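Local atomic coordinates of DNA helicase RecQ (Deinococcus radiodurans, PDB entry 4Q48), a protein that probably couples ATP hydrolysis to the unwinding of duplex DNA, translocating in the 3'-5' direction, and is represented here by its catalytic core. Residues L131-E135 with V166-F171; L311-K315 with M338-D344; N429-A433 with D487-A493. One frame throughout, in Å; residues are numbered along the deposited sequence.

Interaction 1 (L131-E135 with V166-F171); sequences LDLLE and VLAERF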
loop_
_atom_site.group_PDB
_atom_site.type_symbol
_atom_site.label_atom_id
_atom_site.label_comp_id
_atom_site.label_asym_id
_atom_site.label_seq_id
_atom_site.Cartn_x
_atom_site.Cartn_y
_atom_site.Cartn_z
ATOM N N LEU A 131 28.520 -7.692 -9.659
ATOM C CA LEU A 131 27.761 -8.760 -10.297
ATOM C C LEU A 131 28.691 -9.926 -10.659
ATOM O O LEU A 131 28.282 -11.090 -10.665
ATOM C CB LEU A 131 27.034 -8.216 -11.525
ATOM C CG LEU A 131 25.816 -7.362 -11.135
ATOM C CD1 LEU A 131 25.474 -6.416 -12.252
ATOM C CD2 LEU A 131 24.589 -8.189 -10.751
ATOM N N ASP A 132 29.956 -9.606 -10.921
ATOM C CA ASP A 132 30.949 -10.623 -11.240
ATOM C C ASP A 132 31.263 -11.506 -10.017
ATOM O O ASP A 132 31.321 -12.740 -10.161
ATOM C CB ASP A 132 32.244 -9.964 -11.754
ATOM C CG ASP A 132 32.166 -9.558 -13.229
ATOM O OD1 ASP A 132 31.232 -9.982 -13.933
ATOM O OD2 ASP A 132 33.033 -8.784 -13.684
ATOM N N LEU A 133 31.442 -10.893 -8.831
ATOM C CA LEU A 133 31.710 -11.643 -7.597
ATOM C C LEU A 133 30.588 -12.621 -7.329
ATOM O O LEU A 133 30.811 -13.795 -6.969
ATOM C CB LEU A 133 31.837 -10.745 -6.375
ATOM C CG LEU A 133 33.020 -9.809 -6.141
ATOM C CD1 LEU A 133 33.094 -9.551 -4.664
ATOM C CD2 LEU A 133 34.349 -10.360 -6.633
ATOM N N LEU A 134 29.372 -12.141 -7.537
ATOM C CA LEU A 134 28.213 -12.947 -7.237
ATOM C C LEU A 134 28.245 -14.213 -8.061
ATOM O O LEU A 134 27.842 -15.285 -7.596
ATOM C CB LEU A 134 26.950 -12.135 -7.513
ATOM C CG LEU A 134 26.714 -11.051 -6.444
ATOM C CD1 LEU A 134 25.684 -10.048 -6.902
ATOM C CD2 LEU A 134 26.273 -11.698 -5.139
ATOM N N GLU A 135 28.763 -14.091 -9.283
ATOM C CA GLU A 135 28.819 -15.220 -10.197
ATOM C C GLU A 135 29.743 -16.302 -9.653
ATOM O O GLU A 135 29.515 -17.499 -9.899
ATOM C CB GLU A 135 29.262 -14.760 -11.577
ATOM C CG GLU A 135 28.108 -14.530 -12.518
ATOM C CD GLU A 135 28.525 -13.904 -13.846
ATOM O OE1 GLU A 135 29.733 -13.707 -14.067
ATOM O OE2 GLU A 135 27.631 -13.575 -14.662
ATOM N N VAL A 166 18.393 -6.645 -14.288
ATOM C CA VAL A 166 19.597 -7.428 -14.513
ATOM C C VAL A 166 19.697 -8.723 -13.689
ATOM O O VAL A 166 20.368 -9.652 -14.100
ATOM C CB VAL A 166 20.850 -6.545 -14.237
ATOM C CG1 VAL A 166 21.238 -6.594 -12.767
ATOM C CG2 VAL A 166 22.019 -6.958 -15.102
ATOM N N LEU A 167 19.018 -8.815 -12.554
ATOM C CA LEU A 167 19.122 -10.036 -11.764
ATOM C C LEU A 167 18.583 -11.209 -12.553
ATOM O O LEU A 167 19.195 -12.273 -12.579
ATOM C CB LEU A 167 18.384 -9.934 -10.432
ATOM C CG LEU A 167 18.971 -8.903 -9.470
ATOM C CD1 LEU A 167 18.262 -9.002 -8.131
ATOM C CD2 LEU A 167 20.493 -8.991 -9.330
ATOM N N ALA A 168 17.430 -11.028 -13.184
ATOM C CA ALA A 168 16.853 -12.088 -14.001
ATOM C C ALA A 168 17.703 -12.402 -15.247
ATOM O O ALA A 168 17.619 -13.504 -15.792
ATOM C CB ALA A 168 15.452 -11.726 -14.394
ATOM N N GLU A 169 18.494 -11.438 -15.717
ATOM C CA GLU A 169 19.380 -11.692 -16.860
ATOM C C GLU A 169 20.590 -12.526 -16.492
ATOM O O GLU A 169 20.733 -13.660 -16.920
ATOM C CB GLU A 169 19.867 -10.389 -17.484
ATOM C CG GLU A 169 19.112 -9.972 -18.731
ATOM C CD GLU A 169 19.106 -8.464 -18.928
ATOM O OE1 GLU A 169 18.082 -7.806 -18.582
ATOM O OE2 GLU A 169 20.137 -7.941 -19.419
ATOM N N ARG A 170 21.443 -11.967 -15.647
ATOM C CA ARG A 170 22.725 -12.580 -15.361
ATOM C C ARG A 170 22.609 -13.787 -14.443
ATOM O O ARG A 170 23.544 -14.595 -14.368
ATOM C CB ARG A 170 23.697 -11.530 -14.812
ATOM C CG ARG A 170 24.312 -10.757 -15.974
ATOM C CD ARG A 170 25.345 -9.734 -15.602
ATOM N NE ARG A 170 26.567 -10.366 -15.157
ATOM C CZ ARG A 170 27.688 -9.712 -14.875
ATOM N NH1 ARG A 170 27.748 -8.395 -14.999
ATOM N NH2 ARG A 170 28.757 -10.377 -14.452
ATOM N N PHE A 171 21.467 -13.928 -13.773
ATOM C CA PHE A 171 21.235 -15.053 -12.866
ATOM C C PHE A 171 19.851 -15.645 -13.017
ATOM O O PHE A 171 19.070 -15.599 -12.073
ATOM C CB PHE A 171 21.412 -14.627 -11.399
ATOM C CG PHE A 171 22.671 -13.860 -11.136
ATOM C CD1 PHE A 171 22.697 -12.492 -11.276
ATOM C CD2 PHE A 171 23.825 -14.519 -10.762
ATOM C CE1 PHE A 171 23.848 -11.797 -11.047
ATOM C CE2 PHE A 171 24.975 -13.840 -10.535
ATOM C CZ PHE A 171 24.997 -12.476 -10.673
#
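Arg170 and Phe171, at and just after the end of helix 165-170, meet Leu131, Asp132 and Glu135 of helix 128-135 in the first RecA-like (DEAD/DEAH box) domain, where both helices flank the parallel sheet. The short axes run at 44° and come no closer than 12.0 Å, so long side chains bridge the gap.

Arg170 sets out beside its backbone N and bends at chi3 (71°), which brings the guanidinium over CB of Leu131 and within reach of the two acids. Its NH2 reaches OD1 of Asp132 at 2.6 Å, in a salt bridge that lies almost in the guanidinium plane. Glu135, extended beyond CG, comes more loosely to the neighbouring edge, its OE2 standing 3.4 Å from both NE and NH2 of Arg170. Its carboxylate is twisted 59° out of the guanidinium plane, and the bonds are weak. Two acids thus share one arginine, a network that probably offsets much of its charge.

Phe171, the first residue to leave the helical conformation, turns its ring to the sheet side of the salt bridges. CE1 of the ring packs on CD2 of Leu131 at 3.7 Å, and CB of Leu134 approaches CZ obliquely. Phe142 of strand 139-145 also meets the ring, tying it to the sheet. The backbone O of Leu131 lies at the ring edge, 3.6 Å from CZ of Phe171.

Interaction 2 (L311-K315 with M338-D344); sequences LDLPK and MVYGLSD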
loop_
_atom_site.group_PDB
_atom_site.type_symbol
_atom_site.label_atom_id
_atom_site.label_comp_id
_atom_site.label_asym_id
_atom_site.label_seq_id
_atom_site.Cartn_x
_atom_site.Cartn_y
_atom_site.Cartn_z
ATOM N N LEU A 311 -7.398 14.795 11.300
ATOM C CA LEU A 311 -8.134 16.050 11.292
ATOM C C LEU A 311 -7.927 16.734 9.948
ATOM O O LEU A 311 -8.470 17.814 9.677
ATOM C CB LEU A 311 -7.658 16.935 12.439
ATOM C CG LEU A 311 -8.329 16.606 13.770
ATOM C CD1 LEU A 311 -7.708 17.405 14.909
ATOM C CD2 LEU A 311 -9.816 16.827 13.710
ATOM N N ASP A 312 -7.141 16.073 9.103
ATOM C CA ASP A 312 -6.939 16.481 7.723
ATOM C C ASP A 312 -6.759 15.223 6.889
ATOM O O ASP A 312 -6.515 14.135 7.427
ATOM C CB ASP A 312 -5.706 17.393 7.540
ATOM C CG ASP A 312 -5.780 18.672 8.339
ATOM O OD1 ASP A 312 -6.726 19.466 8.132
ATOM O OD2 ASP A 312 -4.857 18.897 9.154
ATOM N N LEU A 313 -6.893 15.368 5.576
ATOM C CA LEU A 313 -6.657 14.256 4.679
ATOM C C LEU A 313 -5.201 13.848 4.716
ATOM O O LEU A 313 -4.308 14.701 4.661
ATOM C CB LEU A 313 -7.062 14.615 3.266
ATOM C CG LEU A 313 -8.545 14.503 2.968
ATOM C CD1 LEU A 313 -8.769 14.888 1.507
ATOM C CD2 LEU A 313 -9.023 13.093 3.262
ATOM N N PRO A 314 -4.950 12.538 4.790
ATOM C CA PRO A 314 -3.585 12.041 4.657
ATOM C C PRO A 314 -3.101 12.275 3.231
ATOM O O PRO A 314 -3.912 12.676 2.404
ATOM C CB PRO A 314 -3.721 10.554 4.952
ATOM C CG PRO A 314 -5.130 10.340 5.361
ATOM C CD PRO A 314 -5.927 11.444 4.838
ATOM N N LYS A 315 -1.831 12.018 2.935
ATOM C CA LYS A 315 -1.332 12.254 1.581
ATOM C C LYS A 315 -1.679 11.098 0.636
ATOM O O LYS A 315 -1.686 11.255 -0.581
ATOM C CB LYS A 315 0.187 12.478 1.583
ATOM C CG LYS A 315 0.683 13.412 2.683
ATOM C CD LYS A 315 1.932 14.201 2.236
ATOM C CE LYS A 315 2.767 14.775 3.408
ATOM N NZ LYS A 315 4.271 14.790 3.253
ATOM N N MET A 338 -11.716 9.804 11.250
ATOM C CA MET A 338 -11.254 10.889 10.374
ATOM C C MET A 338 -12.402 11.763 9.853
ATOM O O MET A 338 -13.466 11.288 9.411
ATOM C CB MET A 338 -10.448 10.349 9.188
ATOM C CG MET A 338 -10.165 11.393 8.087
ATOM S SD MET A 338 -9.060 10.862 6.744
ATOM C CE MET A 338 -10.086 9.724 5.837
ATOM N N VAL A 339 -12.153 13.062 9.896
ATOM C CA VAL A 339 -13.061 14.014 9.302
ATOM C C VAL A 339 -12.299 14.821 8.272
ATOM O O VAL A 339 -11.122 15.134 8.426
ATOM C CB VAL A 339 -13.703 14.968 10.345
ATOM C CG1 VAL A 339 -14.828 14.270 11.128
ATOM C CG2 VAL A 339 -12.630 15.604 11.245
ATOM N N TYR A 340 -12.993 15.135 7.197
ATOM C CA TYR A 340 -12.420 15.932 6.152
ATOM C C TYR A 340 -13.598 16.696 5.575
ATOM O O TYR A 340 -14.759 16.275 5.709
ATOM C CB TYR A 340 -11.717 15.050 5.108
ATOM C CG TYR A 340 -12.660 14.421 4.107
ATOM C CD1 TYR A 340 -13.501 13.383 4.467
ATOM C CD2 TYR A 340 -12.697 14.872 2.791
ATOM C CE1 TYR A 340 -14.362 12.831 3.541
ATOM C CE2 TYR A 340 -13.543 14.325 1.871
ATOM C CZ TYR A 340 -14.372 13.324 2.249
ATOM O OH TYR A 340 -15.214 12.804 1.318
ATOM N N GLY A 341 -13.314 17.826 4.950
ATOM C CA GLY A 341 -14.365 18.595 4.330
ATOM C C GLY A 341 -14.060 19.073 2.927
ATOM O O GLY A 341 -12.992 18.795 2.353
ATOM N N LEU A 342 -15.094 19.669 2.343
ATOM C CA LEU A 342 -14.999 21.010 1.777
ATOM C C LEU A 342 -13.664 21.451 1.194
ATOM O O LEU A 342 -13.261 21.120 0.074
ATOM C CB LEU A 342 -15.297 22.027 2.909
ATOM C CG LEU A 342 -16.630 22.472 3.502
ATOM C CD1 LEU A 342 -17.334 21.338 4.268
ATOM C CD2 LEU A 342 -16.334 23.653 4.408
ATOM N N SER A 343 -13.010 22.224 2.059
ATOM C CA SER A 343 -11.792 22.949 1.824
ATOM C C SER A 343 -10.559 22.074 1.808
ATOM O O SER A 343 -9.529 22.469 1.246
ATOM C CB SER A 343 -11.634 24.020 2.908
ATOM O OG SER A 343 -11.384 23.424 4.173
ATOM N N ASP A 344 -10.644 20.909 2.442
ATOM C CA ASP A 344 -9.488 20.029 2.451
ATOM C C ASP A 344 -9.182 19.543 1.048
ATOM O O ASP A 344 -8.021 19.586 0.634
ATOM C CB ASP A 344 -9.694 18.816 3.367
ATOM C CG ASP A 344 -10.038 19.193 4.792
ATOM O OD1 ASP A 344 -9.797 20.349 5.212
ATOM O OD2 ASP A 344 -10.583 18.316 5.486
#
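Leu313 and Pro314 meet strand 334-340 through apolar side chains. CB of Tyr340 points toward Leu313, whose CD2 rests 3.8 Å from it. A chi1 of 80° sets CG of Tyr340 between the backbone N and the carbonyl carbon, so the start of the ring also meets CD2, obliquely. Met338 runs extended to its sulfur and then bends at chi3; SD lies 3.7 Å from CD of Pro314 and 4.1 Å from CD2 of Leu313. Leu311 and Val339 lie side by side and point the same way, CD2 of the leucine 3.9 Å from CG2 of the valine.

These contacts join the loop after strand 305-310 to the end of the neighbouring strand 334-340, in the parallel sheet of the second RecA-like domain, the helicase C-terminal lobe. Cys376 of helix 359-376 packs on Leu313, Met338 and Tyr340.

The polar part centres on two acids. OD1 of Asp312 and OD1 of Asp344 stand 4.3 Å apart, a like-charge approach that Lys219 probably eases, its NZ in a salt bridge with Asp344 OD2 and a long, weak ion pair with Asp312 OD1; it also hydrogen-bonds to Leu311 O. OD2 of Asp312 instead accepts the backbone N of Leu244. Within 338-344, Gly341 N donates to OD2 of Asp344 at 2.8 Å, meeting that oxygen from above the carboxylate plane.

Interaction 3 (N429-A433 with D487-A493); sequences NRFGA and DHFGLRA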
loop_
_atom_site.group_PDB
_atom_site.type_symbol
_atom_site.label_atom_id
_atom_site.label_comp_id
_atom_site.label_asym_id
_atom_site.label_seq_id
_atom_site.Cartn_x
_atom_site.Cartn_y
_atom_site.Cartn_z
ATOM N N ASN A 429 -12.691 -2.610 -25.629
ATOM C CA ASN A 429 -11.862 -2.128 -24.532
ATOM C C ASN A 429 -10.798 -1.117 -24.915
ATOM O O ASN A 429 -9.639 -1.242 -24.518
ATOM C CB ASN A 429 -11.186 -3.308 -23.876
ATOM C CG ASN A 429 -12.166 -4.285 -23.333
ATOM O OD1 ASN A 429 -12.796 -4.016 -22.324
ATOM N ND2 ASN A 429 -12.327 -5.431 -24.001
ATOM N N ARG A 430 -11.195 -0.109 -25.686
ATOM C CA ARG A 430 -10.222 0.788 -26.290
ATOM C C ARG A 430 -10.733 2.199 -26.496
ATOM O O ARG A 430 -9.944 3.128 -26.655
ATOM C CB ARG A 430 -9.801 0.206 -27.624
ATOM C CG ARG A 430 -10.983 0.094 -28.560
ATOM C CD ARG A 430 -10.654 -0.810 -29.710
ATOM N NE ARG A 430 -9.430 -0.404 -30.383
ATOM C CZ ARG A 430 -8.744 -1.213 -31.168
ATOM N NH1 ARG A 430 -9.152 -2.474 -31.317
ATOM N NH2 ARG A 430 -7.638 -0.780 -31.757
ATOM N N PHE A 431 -12.044 2.379 -26.473
ATOM C CA PHE A 431 -12.596 3.711 -26.690
ATOM C C PHE A 431 -12.692 4.438 -25.357
ATOM O O PHE A 431 -12.562 3.806 -24.295
ATOM C CB PHE A 431 -13.950 3.643 -27.401
ATOM C CG PHE A 431 -13.837 3.178 -28.829
ATOM C CD1 PHE A 431 -13.540 4.074 -29.843
ATOM C CD2 PHE A 431 -13.997 1.840 -29.155
ATOM C CE1 PHE A 431 -13.410 3.644 -31.160
ATOM C CE2 PHE A 431 -13.873 1.413 -30.465
ATOM C CZ PHE A 431 -13.584 2.316 -31.470
ATOM N N GLY A 432 -12.825 5.768 -25.431
ATOM C CA GLY A 432 -12.788 6.642 -24.268
ATOM C C GLY A 432 -14.165 6.882 -23.715
ATOM O O GLY A 432 -15.170 6.613 -24.377
ATOM N N ALA A 433 -14.207 7.419 -22.503
ATOM C CA ALA A 433 -15.462 7.634 -21.791
ATOM C C ALA A 433 -16.514 8.358 -22.636
ATOM O O ALA A 433 -17.698 7.993 -22.631
ATOM C CB ALA A 433 -15.194 8.402 -20.509
ATOM N N ASP A 487 -4.754 2.802 -20.647
ATOM C CA ASP A 487 -4.878 3.042 -22.071
ATOM C C ASP A 487 -5.134 4.545 -22.110
ATOM O O ASP A 487 -5.760 5.106 -21.208
ATOM C CB ASP A 487 -6.023 2.254 -22.688
ATOM C CG ASP A 487 -6.071 2.384 -24.193
ATOM O OD1 ASP A 487 -5.829 3.497 -24.691
ATOM O OD2 ASP A 487 -6.367 1.382 -24.882
ATOM N N HIS A 488 -4.663 5.239 -23.128
ATOM C CA HIS A 488 -4.786 6.689 -23.055
ATOM C C HIS A 488 -6.187 7.218 -23.362
ATOM O O HIS A 488 -6.568 7.599 -24.482
ATOM C CB HIS A 488 -3.649 7.282 -23.833
ATOM C CG HIS A 488 -2.354 6.932 -23.173
ATOM N ND1 HIS A 488 -2.304 6.614 -21.830
ATOM C CD2 HIS A 488 -1.099 6.756 -23.649
ATOM C CE1 HIS A 488 -1.066 6.296 -21.497
ATOM N NE2 HIS A 488 -0.315 6.374 -22.582
ATOM N N PHE A 489 -6.921 7.134 -22.247
ATOM C CA PHE A 489 -8.317 7.458 -22.025
ATOM C C PHE A 489 -9.261 6.401 -22.552
ATOM O O PHE A 489 -10.474 6.516 -22.371
ATOM C CB PHE A 489 -8.624 8.823 -22.661
ATOM C CG PHE A 489 -7.707 9.888 -22.184
ATOM C CD1 PHE A 489 -7.440 10.017 -20.823
ATOM C CD2 PHE A 489 -7.030 10.688 -23.081
ATOM C CE1 PHE A 489 -6.560 10.953 -20.363
ATOM C CE2 PHE A 489 -6.146 11.642 -22.616
ATOM C CZ PHE A 489 -5.913 11.766 -21.251
ATOM N N GLY A 490 -8.705 5.309 -23.063
ATOM C CA GLY A 490 -9.526 4.165 -23.424
ATOM C C GLY A 490 -9.770 3.283 -22.220
ATOM O O GLY A 490 -8.875 3.040 -21.411
ATOM N N LEU A 491 -10.987 2.781 -22.101
ATOM C CA LEU A 491 -11.356 2.044 -20.900
ATOM C C LEU A 491 -11.495 0.554 -21.218
ATOM O O LEU A 491 -12.210 0.187 -22.154
ATOM C CB LEU A 491 -12.653 2.619 -20.323
ATOM C CG LEU A 491 -12.518 4.103 -19.985
ATOM C CD1 LEU A 491 -13.840 4.719 -19.626
ATOM C CD2 LEU A 491 -11.565 4.240 -18.824
ATOM N N ARG A 492 -10.793 -0.273 -20.442
ATOM C CA ARG A 492 -10.759 -1.726 -20.580
ATOM C C ARG A 492 -11.572 -2.349 -19.454
ATOM O O ARG A 492 -11.355 -2.014 -18.273
ATOM C CB ARG A 492 -9.324 -2.251 -20.473
ATOM C CG ARG A 492 -8.296 -1.659 -21.433
ATOM C CD ARG A 492 -6.891 -2.271 -21.179
ATOM N NE ARG A 492 -5.906 -2.005 -22.240
ATOM C CZ ARG A 492 -5.792 -2.711 -23.362
ATOM N NH1 ARG A 492 -6.591 -3.755 -23.586
ATOM N NH2 ARG A 492 -4.861 -2.386 -24.254
ATOM N N ALA A 493 -12.438 -3.307 -19.772
ATOM C CA ALA A 493 -13.081 -4.081 -18.705
ATOM C C ALA A 493 -12.062 -4.955 -18.024
ATOM O O ALA A 493 -11.407 -5.740 -18.662
ATOM C CB ALA A 493 -14.217 -4.939 -19.251
#
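Asn429 takes a positive phi of 53° and places its CG beside its backbone N (chi1 -60°), a combination that carries the carboxamide across to strand 492-493. There OD1 of Asn429 accepts the backbone N of Ala493 at 2.7 Å. The bond is nearly straight at the hydrogen (170°), although the donor is tilted from the carbonyl plane. The methyl of Ala493 lies beside the same oxygen, and CB of Asn429 packs against CA of Arg492.

Arg492 is extended from CG to NE and runs past the backbone of Asn429, whose O lies 3.4 Å from CG of Arg492. That oxygen also sits over one face of the guanidinium, displaced toward its rim.

Farther along, the connection is made by backbone. Leu491 N donates to Phe431 O at 2.9 Å, and the same carbonyl receives a CA-H...O contact from Gly490, whose CA makes another with Arg430 O. A similar contact joins CA of Asn429 to Leu491 O at 3.3 Å.

The contact lies in the RQC domain, a winged-helix fold. It sets the loop between helices 414-426 and 433-441 against the short two-stranded antiparallel hairpin 483-484/492-493. Gly432 occupies the N-cap position of helix 433-441, and CD1 of Leu491 touches CB of Ala433 in that helix's first turn at 4.0 Å. Val478 of helix 467-479 packs on Leu491 as well.

Because the two hydrogen bonds draw on a side-chain carbonyl and a main-chain carbonyl, the loop is held to the hairpin largely by neutral polar groups, with Leu491 and Ala433 adding an apolar contact.

The three contacts follow one another along the chain without overlap, each closing before the next opens, and each belongs to a different part of the RecQ catalytic core. Interaction 1 joins helices beside the seven-stranded parallel sheet of the first RecA-like domain, interaction 2 sits on the six-stranded parallel sheet of the second, and interaction 3 lies in the RQC domain. Centres of interactions 1 and 2 are about 47 Å apart, on opposite sides of the chain's centre; the centre of interaction 3 lies about 39 Å and 31 Å from those of interactions 1 and 2. None touches another, so each lies within a single domain, consistent with a core whose domains can shift relative to one another.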